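Local structure of uncharacterized CONSERVED DOMAIN PROTEIN (Vibrio cholerae, 3LKV) at residues 149-154 and 200-205. The protein probably serves as the substrate-binding protein of an ABC transporter, and in this crystal holds a phenylalanine between its two lobes. Sequence-based numbering, arbitrary orientation.
Sequences PGEANA and LIDNTV. With PHE (phenylalanine), chain B.
Glu-151 reaches Asn-203 and Thr-204 with CG anti to its own carbonyl carbon (chi1 -72°) and the chain extended beyond (chi2 -173°), which lays its carboxylate against the first turn of helix 203-207. Both segments run from a loop into the first turn of a helix, after the neighbouring parallel strands 142-147 and 196-199, and they line the phenylalanine cleft of this periplasmic-binding-protein fold. Glu-151 is the N-cap residue of helix 152-167, yet its carboxylate serves the other helix. Glu-151 OE1 uses its syn lone pair for Asn-203 N (2.9 Å), and Glu-151 OE2 does the same for Thr-204 N (3.0 Å). Thr-204 OG1 hydrogen-bonds Glu-151 OE2 nearly along the C-O axis, 2.6 Å away. OE1 is gripped twice more: Asn-153 ND2 comes in on the anti side, while Asn-203 ND2 sits above the carboxylate plane. These donors fix the buried group's rotation and probably offset the nearby charge of Asp-202, whose OD1 lies 3.2 Å from Glu-151 OE2. Asp-202 caps helix 203-207, OD1 accepting from Val-205 N, and OD2 takes Asn-148 N. Asn-153 ND2 also donates to O of Ile-201, the central residue of an inverse gamma turn. Glu-151 thus probably acts as a second shell, steadying the amides of Asn-153 and Asn-203 beside the ligand. His-19 holds Asn-203 OD1, and Asn-203 ND2 donates to the phenylalanine carboxylate oxygen OXT at 2.9 Å.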
loop_
_atom_site.group_PDB
_atom_site.type_symbol
_atom_site.label_atom_id
_atom_site.label_comp_id
_atom_site.label_asym_id
_atom_site.label_seq_id
_atom_site.Cartn_x
_atom_site.Cartn_y
_atom_site.Cartn_z
ATOM N N PRO A 149 -5.283 21.979 -23.884
ATOM C CA PRO A 149 -5.773 21.515 -25.154
ATOM C C PRO A 149 -5.108 20.216 -25.577
ATOM O O PRO A 149 -5.639 19.579 -26.448
ATOM C CB PRO A 149 -5.444 22.658 -26.117
ATOM C CG PRO A 149 -4.287 23.319 -25.538
ATOM C CD PRO A 149 -4.461 23.189 -24.025
ATOM N N GLY A 150 -4.037 19.795 -24.914
ATOM C CA GLY A 150 -3.441 18.452 -25.103
ATOM C C GLY A 150 -4.232 17.324 -24.455
ATOM O O GLY A 150 -3.936 16.177 -24.693
ATOM N N GLU A 151 -5.258 17.635 -23.652
ATOM C CA GLU A 151 -6.070 16.602 -23.039
ATOM C C GLU A 151 -7.428 16.456 -23.723
ATOM O O GLU A 151 -8.297 17.326 -23.601
ATOM C CB GLU A 151 -6.304 16.931 -21.571
ATOM C CG GLU A 151 -5.101 16.768 -20.646
ATOM C CD GLU A 151 -5.489 16.949 -19.143
ATOM O OE1 GLU A 151 -6.536 16.431 -18.644
ATOM O OE2 GLU A 151 -4.683 17.590 -18.455
ATOM N N ALA A 152 -7.659 15.313 -24.357
ATOM C CA ALA A 152 -8.890 15.137 -25.128
ATOM C C ALA A 152 -10.103 15.289 -24.214
ATOM O O ALA A 152 -11.177 15.719 -24.646
ATOM C CB ALA A 152 -8.921 13.762 -25.905
ATOM N N ASN A 153 -9.961 14.910 -22.955
ATOM C CA ASN A 153 -11.061 15.147 -22.025
ATOM C C ASN A 153 -11.432 16.617 -21.907
ATOM O O ASN A 153 -12.630 16.944 -21.899
ATOM C CB ASN A 153 -10.802 14.607 -20.610
ATOM C CG ASN A 153 -9.461 14.895 -20.142
ATOM O OD1 ASN A 153 -8.473 14.459 -20.770
ATOM N ND2 ASN A 153 -9.358 15.638 -19.033
ATOM N N ALA A 154 -10.412 17.491 -21.852
ATOM C CA ALA A 154 -10.677 18.928 -21.703
ATOM C C ALA A 154 -11.353 19.456 -22.970
ATOM O O ALA A 154 -12.284 20.254 -22.891
ATOM C CB ALA A 154 -9.388 19.719 -21.400
ATOM N N LEU A 200 -12.704 22.699 -14.422
ATOM C CA LEU A 200 -13.240 21.503 -15.025
ATOM C C LEU A 200 -12.431 20.228 -14.734
ATOM O O LEU A 200 -11.384 20.240 -14.064
ATOM C CB LEU A 200 -13.497 21.704 -16.525
ATOM C CG LEU A 200 -12.448 22.221 -17.444
ATOM C CD1 LEU A 200 -11.307 21.413 -17.212
ATOM C CD2 LEU A 200 -12.892 22.121 -18.889
ATOM N N ILE A 201 -12.997 19.128 -15.221
ATOM C CA ILE A 201 -12.393 17.797 -15.167
ATOM C C ILE A 201 -11.246 17.725 -16.170
ATOM O O ILE A 201 -11.363 17.182 -17.302
ATOM C CB ILE A 201 -13.470 16.720 -15.382
ATOM C CG1 ILE A 201 -14.531 16.856 -14.297
ATOM C CG2 ILE A 201 -12.884 15.238 -15.410
ATOM C CD1 ILE A 201 -14.002 16.745 -12.831
ATOM N N ASP A 202 -10.133 18.271 -15.715
ATOM C CA ASP A 202 -8.905 18.314 -16.481
ATOM C C ASP A 202 -7.795 18.001 -15.488
ATOM O O ASP A 202 -7.753 18.601 -14.430
ATOM C CB ASP A 202 -8.775 19.734 -17.038
ATOM C CG ASP A 202 -7.427 20.060 -17.657
ATOM O OD1 ASP A 202 -6.362 19.856 -16.996
ATOM O OD2 ASP A 202 -7.453 20.602 -18.827
ATOM N N ASN A 203 -6.887 17.099 -15.856
ATOM C CA ASN A 203 -5.792 16.668 -14.979
ATOM C C ASN A 203 -4.744 17.731 -14.661
ATOM O O ASN A 203 -4.191 17.765 -13.575
ATOM C CB ASN A 203 -5.108 15.437 -15.615
ATOM C CG ASN A 203 -6.071 14.262 -15.743
ATOM O OD1 ASN A 203 -6.483 13.679 -14.712
ATOM N ND2 ASN A 203 -6.477 13.935 -16.981
ATOM N N THR A 204 -4.491 18.612 -15.618
ATOM C CA THR A 204 -3.576 19.722 -15.440
ATOM C C THR A 204 -4.148 20.713 -14.453
ATOM O O THR A 204 -3.451 21.152 -13.545
ATOM C CB THR A 204 -3.327 20.468 -16.756
ATOM O OG1 THR A 204 -3.014 19.523 -17.809
ATOM C CG2 THR A 204 -2.166 21.471 -16.583
ATOM N N VAL A 205 -5.409 21.068 -14.613
ATOM C CA VAL A 205 -6.097 21.891 -13.597
ATOM C C VAL A 205 -6.120 21.210 -12.234
ATOM O O VAL A 205 -5.710 21.804 -11.244
ATOM C CB VAL A 205 -7.547 22.275 -14.017
ATOM C CG1 VAL A 205 -8.310 23.005 -12.856
ATOM C CG2 VAL A 205 -7.515 23.194 -15.256
HETATM N N PHE B . -11.969 12.515 -16.419
HETATM C CA PHE B . -10.516 12.951 -16.450
HETATM C C PHE B . -9.844 12.345 -17.713
HETATM O O PHE B . -10.607 11.957 -18.644
HETATM C CB PHE B . -9.779 12.597 -15.151
HETATM C CG PHE B . -10.111 13.535 -13.994
HETATM C CD1 PHE B . -9.612 14.850 -13.977
HETATM C CD2 PHE B . -10.923 13.131 -12.956
HETATM C CE1 PHE B . -9.926 15.707 -12.972
HETATM C CE2 PHE B . -11.233 13.980 -11.938
HETATM C CZ PHE B . -10.757 15.274 -11.923
HETATM O OXT PHE B . -8.605 12.256 -17.867
#